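Local coordinates for putative cell adhesion protein (Parabacteroides distasonis, PDB 3LIU), which probably serves as a fimbrillin of the FimA/Mfa1 family, a building block of the adhesive pili of this gut bacterium, at residues E218-I223 with R356-E361; G124-S129 with V172-S177. All blocks are in the same frame, centred on the assembly; numbering follows the deposited sequence.

Interaction 1 (E218-I223 with R356-E361)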
loop_
_atom_site.group_PDB
_atom_site.type_symbol
_atom_site.label_atom_id
_atom_site.label_comp_id
_atom_site.label_asym_id
_atom_site.label_seq_id
_atom_site.Cartn_x
_atom_site.Cartn_y
_atom_site.Cartn_z
ATOM N N GLU A 218 -2.904 -16.613 2.025
ATOM C CA GLU A 218 -2.813 -16.497 3.454
ATOM C C GLU A 218 -3.217 -15.089 3.915
ATOM O O GLU A 218 -3.222 -14.098 3.156
ATOM C CB GLU A 218 -1.399 -16.858 3.948
ATOM C CG GLU A 218 -0.844 -18.227 3.473
ATOM C CD GLU A 218 -1.745 -19.403 3.835
ATOM O OE1 GLU A 218 -2.363 -19.356 4.922
ATOM O OE2 GLU A 218 -1.827 -20.378 3.040
ATOM N N GLU A 219 -3.575 -15.011 5.186
ATOM C CA GLU A 219 -3.899 -13.734 5.826
ATOM C C GLU A 219 -2.689 -12.840 5.795
ATOM O O GLU A 219 -1.622 -13.245 6.234
ATOM C CB GLU A 219 -4.268 -13.997 7.290
ATOM C CG GLU A 219 -4.643 -12.765 8.054
ATOM C CD GLU A 219 -6.060 -12.443 7.871
ATOM O OE1 GLU A 219 -6.617 -12.835 6.838
ATOM O OE2 GLU A 219 -6.629 -11.858 8.786
ATOM N N TRP A 220 -2.838 -11.619 5.292
ATOM C CA TRP A 220 -1.731 -10.656 5.267
ATOM C C TRP A 220 -0.528 -11.182 4.467
ATOM O O TRP A 220 0.613 -10.855 4.752
ATOM C CB TRP A 220 -1.311 -10.302 6.704
ATOM C CG TRP A 220 -0.755 -8.891 6.889
ATOM C CD1 TRP A 220 0.124 -8.232 6.075
ATOM C CD2 TRP A 220 -1.007 -8.009 7.989
ATOM N NE1 TRP A 220 0.407 -6.979 6.577
ATOM C CE2 TRP A 220 -0.257 -6.826 7.763
ATOM C CE3 TRP A 220 -1.802 -8.094 9.131
ATOM C CZ2 TRP A 220 -0.269 -5.750 8.657
ATOM C CZ3 TRP A 220 -1.801 -7.022 10.029
ATOM C CH2 TRP A 220 -1.044 -5.871 9.777
ATOM N N GLY A 221 -0.788 -11.979 3.438
ATOM C CA GLY A 221 0.267 -12.505 2.597
ATOM C C GLY A 221 0.647 -11.512 1.501
ATOM O O GLY A 221 -0.071 -10.557 1.208
ATOM N N THR A 222 1.791 -11.758 0.892
ATOM C CA THR A 222 2.303 -10.891 -0.155
ATOM C C THR A 222 1.367 -10.879 -1.361
ATOM O O THR A 222 0.789 -11.914 -1.739
ATOM C CB THR A 222 3.764 -11.263 -0.542
ATOM O OG1 THR A 222 4.231 -10.327 -1.516
ATOM C CG2 THR A 222 3.870 -12.659 -1.125
ATOM N N ILE A 223 1.166 -9.675 -1.899
ATOM C CA ILE A 223 0.336 -9.422 -3.055
ATOM C C ILE A 223 1.115 -8.602 -4.091
ATOM O O ILE A 223 0.553 -8.091 -5.056
ATOM C CB ILE A 223 -0.968 -8.653 -2.680
ATOM C CG1 ILE A 223 -0.642 -7.412 -1.863
ATOM C CG2 ILE A 223 -1.968 -9.617 -1.972
ATOM C CD1 ILE A 223 -1.851 -6.509 -1.477
ATOM N N ARG A 356 2.213 -4.444 2.732
ATOM C CA ARG A 356 0.820 -4.002 2.839
ATOM C C ARG A 356 0.380 -3.791 4.307
ATOM O O ARG A 356 0.826 -4.489 5.209
ATOM C CB ARG A 356 -0.083 -5.044 2.187
ATOM C CG ARG A 356 -0.147 -6.369 3.011
ATOM C CD ARG A 356 -0.758 -7.542 2.245
ATOM N NE ARG A 356 -2.177 -7.389 2.135
ATOM C CZ ARG A 356 -3.053 -8.384 1.923
ATOM N NH1 ARG A 356 -2.667 -9.635 1.748
ATOM N NH2 ARG A 356 -4.356 -8.096 1.872
ATOM N N ASN A 357 -0.511 -2.827 4.489
ATOM C CA ASN A 357 -1.248 -2.624 5.734
ATOM C C ASN A 357 -0.362 -2.241 6.930
ATOM O O ASN A 357 -0.664 -2.588 8.065
ATOM C CB ASN A 357 -2.091 -3.858 6.062
ATOM C CG ASN A 357 -3.284 -3.515 6.955
ATOM O OD1 ASN A 357 -3.975 -2.529 6.733
ATOM N ND2 ASN A 357 -3.516 -4.323 7.953
ATOM N N TYR A 358 0.744 -1.562 6.630
ATOM C CA TYR A 358 1.616 -0.943 7.614
ATOM C C TYR A 358 1.694 0.528 7.353
ATOM O O TYR A 358 1.567 0.974 6.226
ATOM C CB TYR A 358 3.047 -1.497 7.536
ATOM C CG TYR A 358 3.198 -2.928 7.998
ATOM C CD1 TYR A 358 3.150 -3.257 9.351
ATOM C CD2 TYR A 358 3.364 -3.950 7.083
ATOM C CE1 TYR A 358 3.307 -4.581 9.766
ATOM C CE2 TYR A 358 3.476 -5.265 7.482
ATOM C CZ TYR A 358 3.474 -5.573 8.826
ATOM O OH TYR A 358 3.614 -6.876 9.200
ATOM N N LYS A 359 1.913 1.283 8.421
ATOM C CA LYS A 359 2.157 2.694 8.346
ATOM C C LYS A 359 3.646 2.871 8.576
ATOM O O LYS A 359 4.206 2.304 9.522
ATOM C CB LYS A 359 1.417 3.432 9.428
ATOM C CG LYS A 359 -0.054 3.494 9.245
ATOM C CD LYS A 359 -0.579 4.714 9.959
ATOM C CE LYS A 359 -2.017 4.904 9.680
ATOM N NZ LYS A 359 -2.478 6.285 9.987
ATOM N N TYR A 360 4.267 3.633 7.686
ATOM C CA TYR A 360 5.672 3.971 7.732
ATOM C C TYR A 360 5.783 5.433 8.159
ATOM O O TYR A 360 5.191 6.336 7.518
ATOM C CB TYR A 360 6.297 3.766 6.353
ATOM C CG TYR A 360 6.397 2.344 5.963
ATOM C CD1 TYR A 360 5.286 1.653 5.498
ATOM C CD2 TYR A 360 7.605 1.661 6.035
ATOM C CE1 TYR A 360 5.379 0.314 5.128
ATOM C CE2 TYR A 360 7.700 0.331 5.671
ATOM C CZ TYR A 360 6.597 -0.348 5.250
ATOM O OH TYR A 360 6.711 -1.681 4.904
ATOM N N GLU A 361 6.462 5.658 9.280
ATOM C CA GLU A 361 6.679 7.001 9.822
ATOM C C GLU A 361 8.158 7.289 9.749
ATOM O O GLU A 361 8.959 6.646 10.445
ATOM C CB GLU A 361 6.204 7.083 11.269
ATOM C CG GLU A 361 4.745 6.758 11.457
ATOM C CD GLU A 361 3.825 7.822 10.892
ATOM O OE1 GLU A 361 4.296 8.959 10.653
ATOM O OE2 GLU A 361 2.633 7.517 10.690
#

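Interaction 2 (G124-S129 with V172-S177)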
loop_
_atom_site.group_PDB
_atom_site.type_symbol
_atom_site.label_atom_id
_atom_site.label_comp_id
_atom_site.label_asym_id
_atom_site.label_seq_id
_atom_site.Cartn_x
_atom_site.Cartn_y
_atom_site.Cartn_z
ATOM N N GLY A 124 -12.816 4.187 -1.025
ATOM C CA GLY A 124 -12.458 3.208 -0.017
ATOM C C GLY A 124 -11.226 2.478 -0.519
ATOM O O GLY A 124 -11.066 2.253 -1.709
ATOM N N LEU A 125 -10.330 2.132 0.387
ATOM C CA LEU A 125 -9.087 1.460 0.028
ATOM C C LEU A 125 -9.373 -0.016 -0.216
ATOM O O LEU A 125 -10.174 -0.631 0.488
ATOM C CB LEU A 125 -8.063 1.611 1.153
ATOM C CG LEU A 125 -7.685 3.058 1.462
ATOM C CD1 LEU A 125 -6.710 3.113 2.583
ATOM C CD2 LEU A 125 -7.075 3.705 0.195
ATOM N N THR A 126 -8.737 -0.593 -1.222
ATOM C CA THR A 126 -8.985 -1.988 -1.506
ATOM C C THR A 126 -8.440 -2.840 -0.356
ATOM O O THR A 126 -7.305 -2.655 0.073
ATOM C CB THR A 126 -8.320 -2.460 -2.809
ATOM O OG1 THR A 126 -8.545 -1.499 -3.859
ATOM C CG2 THR A 126 -8.914 -3.842 -3.207
HETATM N N MSE A 127 -9.237 -3.779 0.133
HETATM C CA MSE A 127 -8.801 -4.715 1.194
HETATM C C MSE A 127 -9.237 -6.129 0.811
HETATM O O MSE A 127 -10.219 -6.291 0.089
HETATM C CB MSE A 127 -9.500 -4.379 2.533
HETATM C CG MSE A 127 -9.351 -2.979 2.998
HETATM SE SE MSE A 127 -10.860 -2.484 4.097
HETATM C CE MSE A 127 -10.414 -0.577 4.303
ATOM N N SER A 128 -8.563 -7.140 1.334
ATOM C CA SER A 128 -8.968 -8.520 1.100
ATOM C C SER A 128 -8.821 -9.397 2.315
ATOM O O SER A 128 -8.014 -9.134 3.169
ATOM C CB SER A 128 -8.139 -9.162 -0.001
ATOM O OG SER A 128 -6.760 -8.933 0.208
ATOM N N SER A 129 -9.613 -10.459 2.335
ATOM C CA SER A 129 -9.483 -11.557 3.278
ATOM C C SER A 129 -8.506 -12.579 2.752
ATOM O O SER A 129 -8.059 -12.490 1.622
ATOM C CB SER A 129 -10.843 -12.227 3.452
ATOM O OG SER A 129 -11.182 -13.058 2.338
ATOM N N VAL A 172 -7.611 -7.272 5.244
ATOM C CA VAL A 172 -6.341 -6.589 5.314
ATOM C C VAL A 172 -6.161 -5.684 4.118
ATOM O O VAL A 172 -6.344 -6.112 2.989
ATOM C CB VAL A 172 -5.163 -7.573 5.403
ATOM C CG1 VAL A 172 -3.819 -6.786 5.483
ATOM C CG2 VAL A 172 -5.342 -8.475 6.597
ATOM N N ARG A 173 -5.787 -4.436 4.370
ATOM C CA ARG A 173 -5.620 -3.464 3.283
ATOM C C ARG A 173 -4.588 -3.945 2.273
ATOM O O ARG A 173 -3.652 -4.637 2.621
ATOM C CB ARG A 173 -5.201 -2.099 3.805
ATOM C CG ARG A 173 -6.227 -1.389 4.670
ATOM C CD ARG A 173 -5.680 -0.025 5.120
ATOM N NE ARG A 173 -6.528 0.661 6.107
ATOM C CZ ARG A 173 -6.586 0.383 7.418
ATOM N NH1 ARG A 173 -5.883 -0.588 7.934
ATOM N NH2 ARG A 173 -7.374 1.087 8.230
ATOM N N ASP A 174 -4.776 -3.544 1.021
ATOM C CA ASP A 174 -3.879 -3.880 -0.055
ATOM C C ASP A 174 -2.835 -2.746 -0.270
ATOM O O ASP A 174 -1.972 -2.872 -1.119
ATOM C CB ASP A 174 -4.680 -4.129 -1.351
ATOM C CG ASP A 174 -5.372 -5.515 -1.403
ATOM O OD1 ASP A 174 -5.349 -6.298 -0.431
ATOM O OD2 ASP A 174 -5.945 -5.836 -2.478
ATOM N N VAL A 175 -2.913 -1.640 0.486
ATOM C CA VAL A 175 -1.976 -0.546 0.358
ATOM C C VAL A 175 -1.159 -0.412 1.673
ATOM O O VAL A 175 -1.555 -0.948 2.713
ATOM C CB VAL A 175 -2.661 0.824 0.033
ATOM C CG1 VAL A 175 -3.236 0.856 -1.388
ATOM C CG2 VAL A 175 -3.737 1.141 1.055
ATOM N N ALA A 176 -0.051 0.322 1.591
ATOM C CA ALA A 176 0.763 0.785 2.739
ATOM C C ALA A 176 0.639 2.291 2.800
ATOM O O ALA A 176 0.301 2.931 1.785
ATOM C CB ALA A 176 2.279 0.384 2.581
ATOM N N SER A 177 0.930 2.862 3.982
ATOM C CA SER A 177 0.862 4.297 4.188
ATOM C C SER A 177 2.256 4.795 4.463
ATOM O O SER A 177 2.946 4.205 5.298
ATOM C CB SER A 177 -0.007 4.606 5.396
ATOM O OG SER A 177 0.164 5.964 5.801
#

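Interaction 1 (E218-I223 with R356-E361)
Trp220 lies between Asn357 and Tyr358, at the tip of a type II beta turn (Glu218 to Gly221) that docks on the start of strand 358-366 and the two residues before it. Asn357 ND2 sits over one face of the indole, 3.4 Å from Trp220 CH2, with the amide and ring planes 58° apart. Tyr358 lies obliquely on the opposite side, its OH over that face near the rim and its ring inclined at 42° to the six-membered ring. The indole N-H is spent on a backbone carbonyl: Trp220 NE1 donates to Arg356 O at 2.9 Å, a bent bond with the donor above the carbonyl plane. Returning the grip, Arg356 NH1 gives a straighter bond of 2.8 Å to Gly221 O, in the carbonyl plane and on a lone pair. Arg356 reaches it because CG stands between its backbone N and carbonyl carbon (chi1 70°) and the chain bends at chi3. One face of the guanidinium is packed by Ile223, whose CD1 lies 3.7 Å from Arg356 NE. Further out, Arg356 NH2 is held by a salt bridge to Asp174 and a hydrogen bond to Val172 O, while Asn357 OD1 accepts from Arg173 NH1.

Interaction 2 (G124-S129 with V172-S177)
Met127, deposited as selenomethionine, lies alongside Arg173 and points the same way, its CG 3.9 Å from Arg173 CG. Beyond that overlap the Arg173 chain runs extended from CG to NE, and its head is bound outside the contact, to Asp40, Asn357 and Trp392 O. Leu125 CD1 comes near the plane of this guanidinium at its edge, and also meets Val175 CG2 at 3.9 Å, the two side chains crossing at about a right angle. The backbones pair directly: Ser128 N donates to Val172 O at 3.0 Å, Val172 N to Ser128 O at 2.8 Å, and Asp174 N to Thr126 O at 2.8 Å. Asp174 carries the polar side. With its CG anti to the carbonyl carbon (chi1 -78°), the carboxylate sets OD2 3.6 Å from Thr126 CG2 and OD1 3.1 Å from Ser128 OG, which bonds to Val214 O. A leucine at Asp174 would probably leave the buried Arg356 guanidinium without its carboxylate mate. Met127 with Arg173 is a non-hydrogen-bonded pair and Ser128 with Val172 a hydrogen-bonded one, the alternation that defines an antiparallel beta ladder.

How the interactions relate
Along the chain the two contacts follow in series: interaction 2 closes at Ser177 before interaction 1 opens at Glu218. Their centres are about 8 Å apart, each about 7 Å from the centre of the chain. Strands 172-185 and 358-366 run parallel as neighbours in the same sheet, and probable hydrogen bonds, Asn357 N to Val175 O and Tyr360 N to Ser177 O, both 2.8 Å, tie the contacts directly. Strand 127-136 pairs with 172-185 antiparallel, and the loop after strand 193-213 settles on the start of 358-366. The central region thus gathers pieces distant in sequence, and strand 172-185 is one element that links both contacts in this elongated subunit.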